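Exo-poly-alpha-D-galacturonosidase (Thermotoga maritima, PDB 3JUR) probably hydrolyses alpha-1,4-linked polygalacturonate of pectin from the chain end, as an exo-acting glycoside hydrolase of family 28 with a right-handed beta-helix fold. Local coordinates at residues Lys9-Ile14 with Val313-Val318; Lys168-Arg173 with Glu178-Gly183; Glu427-Ile430 with Arg435-Lys438. All coordinates share one frame; numbering follows the deposited sequence.

Contact 1 of 3, residues Lys9-Ile14 with Val313-Val318; sequences KIEEEI and VARNNV
Glu11 of the N-terminal helix and Arg315 on a beta-helix strand form a two-pronged salt bridge. The helix lies across the outside of the parallel beta-helix. Its axis makes an angle of 102° with strand 313-315, and the closest approach of the two axes is 9.5 Å. Glu11 CB points toward the strand. CG stands anti to the backbone N (chi1 167°), and the chain stays extended beyond it, which carries the carboxylate well clear of the helix. CD then lies in the plane of the Arg315 guanidinium, at its edge. Glu11 OE1 accepts from Arg315 NE at 2.8 Å. Glu11 OE2 accepts from Arg315 NH2 at 3.0 Å, and this bond is nearly straight. Both oxygens use their syn lone pairs. The grip is side-on, NE to one oxygen and NH2 to the other, and the two planes are only 18° apart. The arginine chain is extended as far as CD and bends at chi3, which turns the NE edge to the carboxylate. The chains themselves meet at about a right angle.

Beside Glu11 in the helix, Ile10 rests on Val313. Ile10 CG2 and Val313 CG2 are 3.9 Å apart, and Ile10 CB lies almost as near the same methyl. Phe342 of the adjoining strand 337-349 touches both residues and extends this apolar patch.

Glu11 OE2 also forms a salt bridge with Arg286, on strand 280-291. One carboxylate therefore serves arginines on two adjacent strands. Glu11 is buried, and two positive partners would be expected to favour its ionised form. The paired bonds fix the rotation of both flat groups, and so tie the helix to the beta-helix wall by charge as well as by apolar contact.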
loop_
_atom_site.group_PDB
_atom_site.type_symbol
_atom_site.label_atom_id
_atom_site.label_comp_id
_atom_site.label_asym_id
_atom_site.label_seq_id
_atom_site.Cartn_x
_atom_site.Cartn_y
_atom_site.Cartn_z
ATOM N N LYS D 9 -0.518 9.116 31.685
ATOM C CA LYS D 9 -1.004 9.670 32.959
ATOM C C LYS D 9 -1.780 8.636 33.778
ATOM O O LYS D 9 -1.667 8.602 35.001
ATOM C CB LYS D 9 -1.872 10.921 32.742
ATOM C CG LYS D 9 -1.180 12.081 32.031
ATOM C CD LYS D 9 -0.284 12.873 32.968
ATOM C CE LYS D 9 0.561 13.875 32.200
ATOM N NZ LYS D 9 1.556 14.550 33.085
ATOM N N ILE D 10 -2.564 7.795 33.109
ATOM C CA ILE D 10 -3.294 6.742 33.808
ATOM C C ILE D 10 -2.326 5.688 34.371
ATOM O O ILE D 10 -2.450 5.299 35.534
ATOM C CB ILE D 10 -4.416 6.120 32.932
ATOM C CG1 ILE D 10 -5.442 7.199 32.567
ATOM C CG2 ILE D 10 -5.124 4.973 33.673
ATOM C CD1 ILE D 10 -6.373 6.805 31.444
ATOM N N GLU D 11 -1.354 5.264 33.558
ATOM C CA GLU D 11 -0.327 4.312 34.002
ATOM C C GLU D 11 0.446 4.847 35.220
ATOM O O GLU D 11 0.742 4.097 36.156
ATOM C CB GLU D 11 0.612 3.915 32.846
ATOM C CG GLU D 11 1.877 3.175 33.297
ATOM C CD GLU D 11 2.518 2.310 32.217
ATOM O OE1 GLU D 11 2.143 2.437 31.031
ATOM O OE2 GLU D 11 3.408 1.495 32.560
ATOM N N GLU D 12 0.732 6.149 35.210
ATOM C CA GLU D 12 1.385 6.841 36.326
ATOM C C GLU D 12 0.564 6.707 37.595
ATOM O O GLU D 12 1.077 6.321 38.637
ATOM C CB GLU D 12 1.496 8.328 36.016
ATOM C CG GLU D 12 2.882 8.887 36.077
ATOM C CD GLU D 12 3.499 8.959 34.698
ATOM O OE1 GLU D 12 3.894 7.889 34.190
ATOM O OE2 GLU D 12 3.567 10.070 34.127
ATOM N N GLU D 13 -0.716 7.058 37.478
ATOM C CA GLU D 13 -1.673 7.026 38.574
ATOM C C GLU D 13 -1.780 5.629 39.195
ATOM O O GLU D 13 -1.760 5.493 40.422
ATOM C CB GLU D 13 -3.034 7.536 38.071
ATOM C CG GLU D 13 -4.211 7.365 39.033
ATOM C CD GLU D 13 -4.132 8.244 40.275
ATOM O OE1 GLU D 13 -3.297 9.174 40.324
ATOM O OE2 GLU D 13 -4.920 7.992 41.214
ATOM N N ILE D 14 -1.880 4.604 38.347
ATOM C CA ILE D 14 -1.895 3.218 38.806
ATOM C C ILE D 14 -0.620 2.874 39.585
ATOM O O ILE D 14 -0.693 2.368 40.709
ATOM C CB ILE D 14 -2.098 2.207 37.634
ATOM C CG1 ILE D 14 -3.420 2.487 36.910
ATOM C CG2 ILE D 14 -2.089 0.774 38.163
ATOM C CD1 ILE D 14 -3.541 1.883 35.527
ATOM N N VAL D 313 -5.215 0.313 31.099
ATOM C CA VAL D 313 -4.123 0.426 30.150
ATOM C C VAL D 313 -3.461 -0.940 29.984
ATOM O O VAL D 313 -2.998 -1.543 30.964
ATOM C CB VAL D 313 -3.058 1.464 30.595
ATOM C CG1 VAL D 313 -1.891 1.498 29.614
ATOM C CG2 VAL D 313 -3.669 2.866 30.752
ATOM N N ALA D 314 -3.425 -1.412 28.740
ATOM C CA ALA D 314 -2.693 -2.618 28.368
ATOM C C ALA D 314 -1.583 -2.212 27.406
ATOM O O ALA D 314 -1.850 -1.849 26.252
ATOM C CB ALA D 314 -3.619 -3.650 27.726
ATOM N N ARG D 315 -0.342 -2.267 27.887
ATOM C CA ARG D 315 0.791 -1.781 27.126
ATOM C C ARG D 315 1.903 -2.820 26.982
ATOM O O ARG D 315 2.246 -3.512 27.943
ATOM C CB ARG D 315 1.347 -0.509 27.769
ATOM C CG ARG D 315 2.422 0.173 26.948
ATOM C CD ARG D 315 3.002 1.398 27.652
ATOM N NE ARG D 315 3.544 1.086 28.980
ATOM C CZ ARG D 315 4.690 0.446 29.216
ATOM N NH1 ARG D 315 5.454 0.014 28.215
ATOM N NH2 ARG D 315 5.074 0.237 30.466
ATOM N N ASN D 316 2.466 -2.898 25.773
ATOM C CA ASN D 316 3.636 -3.732 25.481
ATOM C C ASN D 316 3.424 -5.200 25.825
ATOM O O ASN D 316 4.274 -5.836 26.440
ATOM C CB ASN D 316 4.891 -3.187 26.187
ATOM C CG ASN D 316 6.181 -3.720 25.582
ATOM O OD1 ASN D 316 6.326 -3.791 24.363
ATOM N ND2 ASN D 316 7.120 -4.106 26.438
ATOM N N ASN D 317 2.276 -5.731 25.428
ATOM C CA ASN D 317 2.013 -7.142 25.586
ATOM C C ASN D 317 2.209 -7.848 24.256
ATOM O O ASN D 317 2.162 -7.218 23.188
ATOM C CB ASN D 317 0.600 -7.377 26.127
ATOM C CG ASN D 317 0.369 -6.692 27.454
ATOM O OD1 ASN D 317 0.889 -7.118 28.487
ATOM N ND2 ASN D 317 -0.410 -5.612 27.436
ATOM N N VAL D 318 2.443 -9.156 24.332
ATOM C CA VAL D 318 2.602 -9.982 23.143
ATOM C C VAL D 318 1.590 -11.127 23.169
ATOM O O VAL D 318 1.566 -11.913 24.117
ATOM C CB VAL D 318 4.037 -10.523 23.018
ATOM C CG1 VAL D 318 4.140 -11.522 21.851
ATOM C CG2 VAL D 318 5.031 -9.358 22.816
#

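Contact 2 of 3, residues Lys168-Arg173 with Glu178-Gly183; sequences KEMAER and EERVFG
Met170 in the last turns of helix 161-173 faces Arg180 and Phe182 in the returning chain, with the CA atoms of Met170 and Arg180 7.3 Å apart. The chain after helix 161-173 is held against that helix by a Met-aromatic contact and by an arginine laid against the helix backbone.

Met170 has CG anti to its carbonyl carbon (chi1 -73°), and the chain is extended beyond it. This sends the sulfur out from the helix to the loop. Met170 SD lies 3.9 Å from Phe182 CZ, with Phe182 CE2 slightly farther. The sulfur is 5.0 Å from the ring centroid and 68° off the ring normal, so its approach is oblique. Met170 SD also touches the aliphatic part of Arg180, at CG.

Arg180 runs extended from CG to NE and reaches past Met170 to the helix. No hydrogen bond joins the two segments. The polar end is instead held by others: NH1 forms a salt bridge with Asp272 and a hydrogen bond to Glu109 O, and NH2 bonds to Thr175 O. These bonds fix the guanidinium against the helix.

The Phe182 side chain also touches Leu167 and Asp163 of the helix and Leu110 of strand 108-112, and its ring meets His186 edge-to-face. The backbones of Arg180 and Phe182 both hydrogen-bond to Tyr111, which joins the loop to strand 108-112. That strand forms a two-stranded antiparallel sheet with 103-105. At the helix, Ala171 CA sits over one face of the Arg180 guanidinium, offset toward its rim and 3.8 Å from NH2.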
loop_
_atom_site.group_PDB
_atom_site.type_symbol
_atom_site.label_atom_id
_atom_site.label_comp_id
_atom_site.label_asym_id
_atom_site.label_seq_id
_atom_site.Cartn_x
_atom_site.Cartn_y
_atom_site.Cartn_z
ATOM N N LYS D 168 -29.407 -16.553 38.615
ATOM C CA LYS D 168 -29.775 -15.309 37.929
ATOM C C LYS D 168 -31.139 -14.806 38.398
ATOM O O LYS D 168 -31.306 -13.620 38.688
ATOM C CB LYS D 168 -29.772 -15.497 36.410
ATOM C CG LYS D 168 -28.377 -15.635 35.799
ATOM C CD LYS D 168 -28.466 -15.962 34.310
ATOM C CE LYS D 168 -27.088 -16.005 33.663
ATOM N NZ LYS D 168 -27.118 -16.752 32.371
ATOM N N GLU D 169 -32.100 -15.724 38.486
ATOM C CA GLU D 169 -33.448 -15.396 38.958
ATOM C C GLU D 169 -33.466 -14.849 40.384
ATOM O O GLU D 169 -34.171 -13.883 40.665
ATOM C CB GLU D 169 -34.380 -16.597 38.812
ATOM C CG GLU D 169 -35.105 -16.620 37.475
ATOM C CD GLU D 169 -35.538 -18.012 37.045
ATOM O OE1 GLU D 169 -36.139 -18.743 37.863
ATOM O OE2 GLU D 169 -35.283 -18.370 35.873
ATOM N N MET D 170 -32.668 -15.454 41.264
ATOM C CA MET D 170 -32.514 -14.982 42.643
ATOM C C MET D 170 -31.981 -13.550 42.695
ATOM O O MET D 170 -32.504 -12.719 43.432
ATOM C CB MET D 170 -31.589 -15.907 43.435
ATOM C CG MET D 170 -32.194 -17.246 43.805
ATOM S SD MET D 170 -30.922 -18.428 44.313
ATOM C CE MET D 170 -31.949 -19.689 45.081
ATOM N N ALA D 171 -30.947 -13.267 41.906
ATOM C CA ALA D 171 -30.369 -11.928 41.850
ATOM C C ALA D 171 -31.398 -10.912 41.361
ATOM O O ALA D 171 -31.519 -9.823 41.933
ATOM C CB ALA D 171 -29.130 -11.915 40.975
ATOM N N GLU D 172 -32.155 -11.280 40.325
ATOM C CA GLU D 172 -33.246 -10.439 39.824
ATOM C C GLU D 172 -34.267 -10.059 40.900
ATOM O O GLU D 172 -34.686 -8.901 40.959
ATOM C CB GLU D 172 -33.956 -11.090 38.633
ATOM C CG GLU D 172 -33.695 -10.406 37.297
ATOM C CD GLU D 172 -34.036 -8.914 37.302
ATOM O OE1 GLU D 172 -33.160 -8.101 36.936
ATOM O OE2 GLU D 172 -35.169 -8.551 37.681
ATOM N N ARG D 173 -34.652 -11.032 41.736
ATOM C CA ARG D 173 -35.613 -10.818 42.834
ATOM C C ARG D 173 -35.107 -9.770 43.813
ATOM O O ARG D 173 -35.856 -8.901 44.252
ATOM C CB ARG D 173 -35.855 -12.107 43.637
ATOM C CG ARG D 173 -36.295 -13.332 42.859
ATOM C CD ARG D 173 -37.813 -13.449 42.765
ATOM N NE ARG D 173 -38.229 -14.691 42.112
ATOM C CZ ARG D 173 -38.061 -14.965 40.816
ATOM N NH1 ARG D 173 -37.471 -14.094 40.000
ATOM N NH2 ARG D 173 -38.479 -16.128 40.330
ATOM N N GLU D 178 -26.994 -14.102 51.529
ATOM C CA GLU D 178 -26.988 -15.115 52.593
ATOM C C GLU D 178 -27.982 -16.241 52.317
ATOM O O GLU D 178 -27.880 -17.322 52.896
ATOM C CB GLU D 178 -27.313 -14.480 53.957
ATOM C CG GLU D 178 -26.283 -13.467 54.479
ATOM C CD GLU D 178 -26.333 -12.107 53.769
ATOM O OE1 GLU D 178 -25.354 -11.341 53.893
ATOM O OE2 GLU D 178 -27.340 -11.797 53.088
ATOM N N GLU D 179 -28.940 -15.976 51.433
ATOM C CA GLU D 179 -29.987 -16.941 51.103
ATOM C C GLU D 179 -29.759 -17.622 49.748
ATOM O O GLU D 179 -30.562 -18.449 49.314
ATOM C CB GLU D 179 -31.365 -16.271 51.165
ATOM C CG GLU D 179 -31.705 -15.716 52.546
ATOM C CD GLU D 179 -33.026 -14.970 52.597
ATOM O OE1 GLU D 179 -33.779 -14.979 51.596
ATOM O OE2 GLU D 179 -33.313 -14.368 53.653
ATOM N N ARG D 180 -28.650 -17.279 49.098
ATOM C CA ARG D 180 -28.265 -17.894 47.833
ATOM C C ARG D 180 -27.259 -19.006 48.103
ATOM O O ARG D 180 -26.061 -18.855 47.839
ATOM C CB ARG D 180 -27.663 -16.854 46.885
ATOM C CG ARG D 180 -28.569 -15.685 46.566
ATOM C CD ARG D 180 -27.892 -14.747 45.587
ATOM N NE ARG D 180 -28.501 -13.421 45.591
ATOM C CZ ARG D 180 -27.930 -12.330 45.086
ATOM N NH1 ARG D 180 -26.723 -12.397 44.532
ATOM N NH2 ARG D 180 -28.565 -11.167 45.135
ATOM N N VAL D 181 -27.755 -20.120 48.629
ATOM C CA VAL D 181 -26.896 -21.212 49.080
ATOM C C VAL D 181 -26.889 -22.358 48.071
ATOM O O VAL D 181 -27.937 -22.918 47.746
ATOM C CB VAL D 181 -27.319 -21.726 50.487
ATOM C CG1 VAL D 181 -26.398 -22.851 50.969
ATOM C CG2 VAL D 181 -27.332 -20.580 51.490
ATOM N N PHE D 182 -25.700 -22.695 47.583
ATOM C CA PHE D 182 -25.538 -23.790 46.630
ATOM C C PHE D 182 -24.648 -24.887 47.221
ATOM O O PHE D 182 -25.018 -25.499 48.220
ATOM C CB PHE D 182 -25.051 -23.260 45.266
ATOM C CG PHE D 182 -26.079 -22.419 44.554
ATOM C CD1 PHE D 182 -26.871 -22.968 43.550
ATOM C CD2 PHE D 182 -26.295 -21.093 44.920
ATOM C CE1 PHE D 182 -27.845 -22.202 42.908
ATOM C CE2 PHE D 182 -27.268 -20.323 44.285
ATOM C CZ PHE D 182 -28.043 -20.878 43.276
ATOM N N GLY D 183 -23.486 -25.135 46.627
ATOM C CA GLY D 183 -22.601 -26.187 47.121
ATOM C C GLY D 183 -23.156 -27.575 46.869
ATOM O O GLY D 183 -23.463 -27.923 45.726
#

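Contact 3 of 3, residues Glu427-Ile430 with Arg435-Lys438; sequences ENVI and RFEK
Val429 and Phe436 form the hydrogen-bonded pair of a short antiparallel hairpin. Phe436 N gives a nearly straight bond to Val429 O (2.8 Å, 176°). Val429 N returns one to Phe436 O at 2.9 Å. On the same face, Val429 CG2 packs on Phe436 CB at 3.7 Å and meets the ring obliquely. The valine has CG1 anti to its carbonyl carbon (chi1 -64°), which leaves CG2 as the branch that reaches across.

Asn428 and Val429 both stand opposite Phe436, a G1 beta bulge. Asn428 has positive phi, and its N turns to Glu437 O at 2.9 Å, with the donor above the carbonyl plane. Its CB points away from the partner strand, but the amide end comes back to Arg435. Arg435 NH1 gives a bond of 2.6 Å to Asn428 OD1, and NH2 of the same guanidinium adds a weak one. One amide oxygen thus takes both, while the amide and guanidinium planes lie 29° apart. Away from the hairpin turn, past the bulge, Glu427 OE2 and Lys438 NZ form a long ion pair (3.8 Å) between chains that lie side by side.

Farther out, Asp407 accepts a hydrogen bond from Asn428 ND2 and so orients the amide that serves Arg435. The hairpin meets two other subunits: Arg435 and Lys438 make backbone bonds to the third, and Ile430 packs on Gly433 of the second. The backbones of Glu427 and Ile430 bond to the preceding coil. Strand 429-431 pairs there in parallel with strand 408-411, near the C-terminal end of the beta-helix.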
loop_
_atom_site.group_PDB
_atom_site.type_symbol
_atom_site.label_atom_id
_atom_site.label_comp_id
_atom_site.label_asym_id
_atom_site.label_seq_id
_atom_site.Cartn_x
_atom_site.Cartn_y
_atom_site.Cartn_z
ATOM N N GLU D 427 -6.241 6.716 12.193
ATOM C CA GLU D 427 -5.243 7.695 11.772
ATOM C C GLU D 427 -3.895 7.002 11.569
ATOM O O GLU D 427 -3.431 6.307 12.457
ATOM C CB GLU D 427 -5.138 8.832 12.796
ATOM C CG GLU D 427 -6.435 9.631 12.960
ATOM C CD GLU D 427 -6.285 10.899 13.794
ATOM O OE1 GLU D 427 -5.150 11.235 14.207
ATOM O OE2 GLU D 427 -7.321 11.565 14.035
ATOM N N ASN D 428 -3.283 7.188 10.395
ATOM C CA ASN D 428 -2.016 6.529 10.054
ATOM C C ASN D 428 -2.058 4.998 10.281
ATOM O O ASN D 428 -1.314 4.449 11.112
ATOM C CB ASN D 428 -0.831 7.193 10.799
ATOM C CG ASN D 428 0.521 6.597 10.415
ATOM O OD1 ASN D 428 0.758 6.281 9.247
ATOM N ND2 ASN D 428 1.417 6.436 11.404
ATOM N N VAL D 429 -2.951 4.324 9.550
ATOM C CA VAL D 429 -3.112 2.862 9.659
ATOM C C VAL D 429 -2.845 2.155 8.335
ATOM O O VAL D 429 -3.134 2.685 7.259
ATOM C CB VAL D 429 -4.525 2.424 10.157
ATOM C CG1 VAL D 429 -4.787 2.897 11.581
ATOM C CG2 VAL D 429 -5.610 2.923 9.200
ATOM N N ILE D 430 -2.280 0.956 8.431
ATOM C CA ILE D 430 -2.138 0.072 7.287
ATOM C C ILE D 430 -2.984 -1.157 7.596
ATOM O O ILE D 430 -2.831 -1.782 8.650
ATOM C CB ILE D 430 -0.652 -0.298 7.008
ATOM C CG1 ILE D 430 0.187 0.970 6.776
ATOM C CG2 ILE D 430 -0.547 -1.265 5.819
ATOM C CD1 ILE D 430 1.705 0.743 6.590
ATOM N N ARG D 435 -3.184 1.766 2.895
ATOM C CA ARG D 435 -2.732 2.802 3.799
ATOM C C ARG D 435 -3.813 3.866 3.935
ATOM O O ARG D 435 -4.319 4.377 2.937
ATOM C CB ARG D 435 -1.445 3.445 3.273
ATOM C CG ARG D 435 -0.447 3.780 4.367
ATOM C CD ARG D 435 0.298 5.077 4.087
ATOM N NE ARG D 435 -0.277 6.197 4.839
ATOM C CZ ARG D 435 0.115 6.554 6.061
ATOM N NH1 ARG D 435 1.088 5.883 6.668
ATOM N NH2 ARG D 435 -0.457 7.585 6.679
ATOM N N PHE D 436 -4.165 4.194 5.169
ATOM C CA PHE D 436 -5.099 5.279 5.417
ATOM C C PHE D 436 -4.453 6.314 6.315
ATOM O O PHE D 436 -4.132 6.017 7.468
ATOM C CB PHE D 436 -6.379 4.751 6.073
ATOM C CG PHE D 436 -7.120 3.750 5.236
ATOM C CD1 PHE D 436 -7.996 4.170 4.238
ATOM C CD2 PHE D 436 -6.937 2.387 5.438
ATOM C CE1 PHE D 436 -8.678 3.250 3.463
ATOM C CE2 PHE D 436 -7.618 1.457 4.667
ATOM C CZ PHE D 436 -8.492 1.887 3.676
ATOM N N GLU D 437 -4.253 7.520 5.788
ATOM C CA GLU D 437 -3.896 8.656 6.628
ATOM C C GLU D 437 -5.048 8.937 7.597
ATOM O O GLU D 437 -4.817 9.109 8.793
ATOM C CB GLU D 437 -3.570 9.900 5.794
ATOM C CG GLU D 437 -3.142 11.118 6.637
ATOM C CD GLU D 437 -3.111 12.426 5.847
ATOM O OE1 GLU D 437 -2.552 12.438 4.727
ATOM O OE2 GLU D 437 -3.646 13.448 6.353
ATOM N N LYS D 438 -6.278 8.964 7.065
ATOM C CA LYS D 438 -7.499 9.121 7.858
ATOM C C LYS D 438 -8.611 8.176 7.400
ATOM O O LYS D 438 -8.921 8.087 6.212
ATOM C CB LYS D 438 -8.015 10.561 7.784
ATOM C CG LYS D 438 -7.279 11.568 8.659
ATOM C CD LYS D 438 -7.922 12.962 8.579
ATOM C CE LYS D 438 -9.216 13.068 9.385
ATOM N NZ LYS D 438 -9.018 12.869 10.861
#

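How the contacts relate
The three contacts sit at separate places on one beta-helix, and none touches another. Contacts 1 and 3 lie on the same side of the chain's centre, with centres 24 Å apart and nearest atoms about 16 Å. Both reach the strands of the parallel coil, contact 1 on its wall and contact 3 at its C-terminal end. Contact 2 lies on the opposite side of the centre, 37 Å from contact 1 and 50 Å from contact 3, centre to centre. Contact 1 spans 298 residues, among them all of contact 2. Contacts 2 and 3 are local, each bridging four residues. Contact 3 borders two other subunits and contact 1 one, whereas contact 2 touches none.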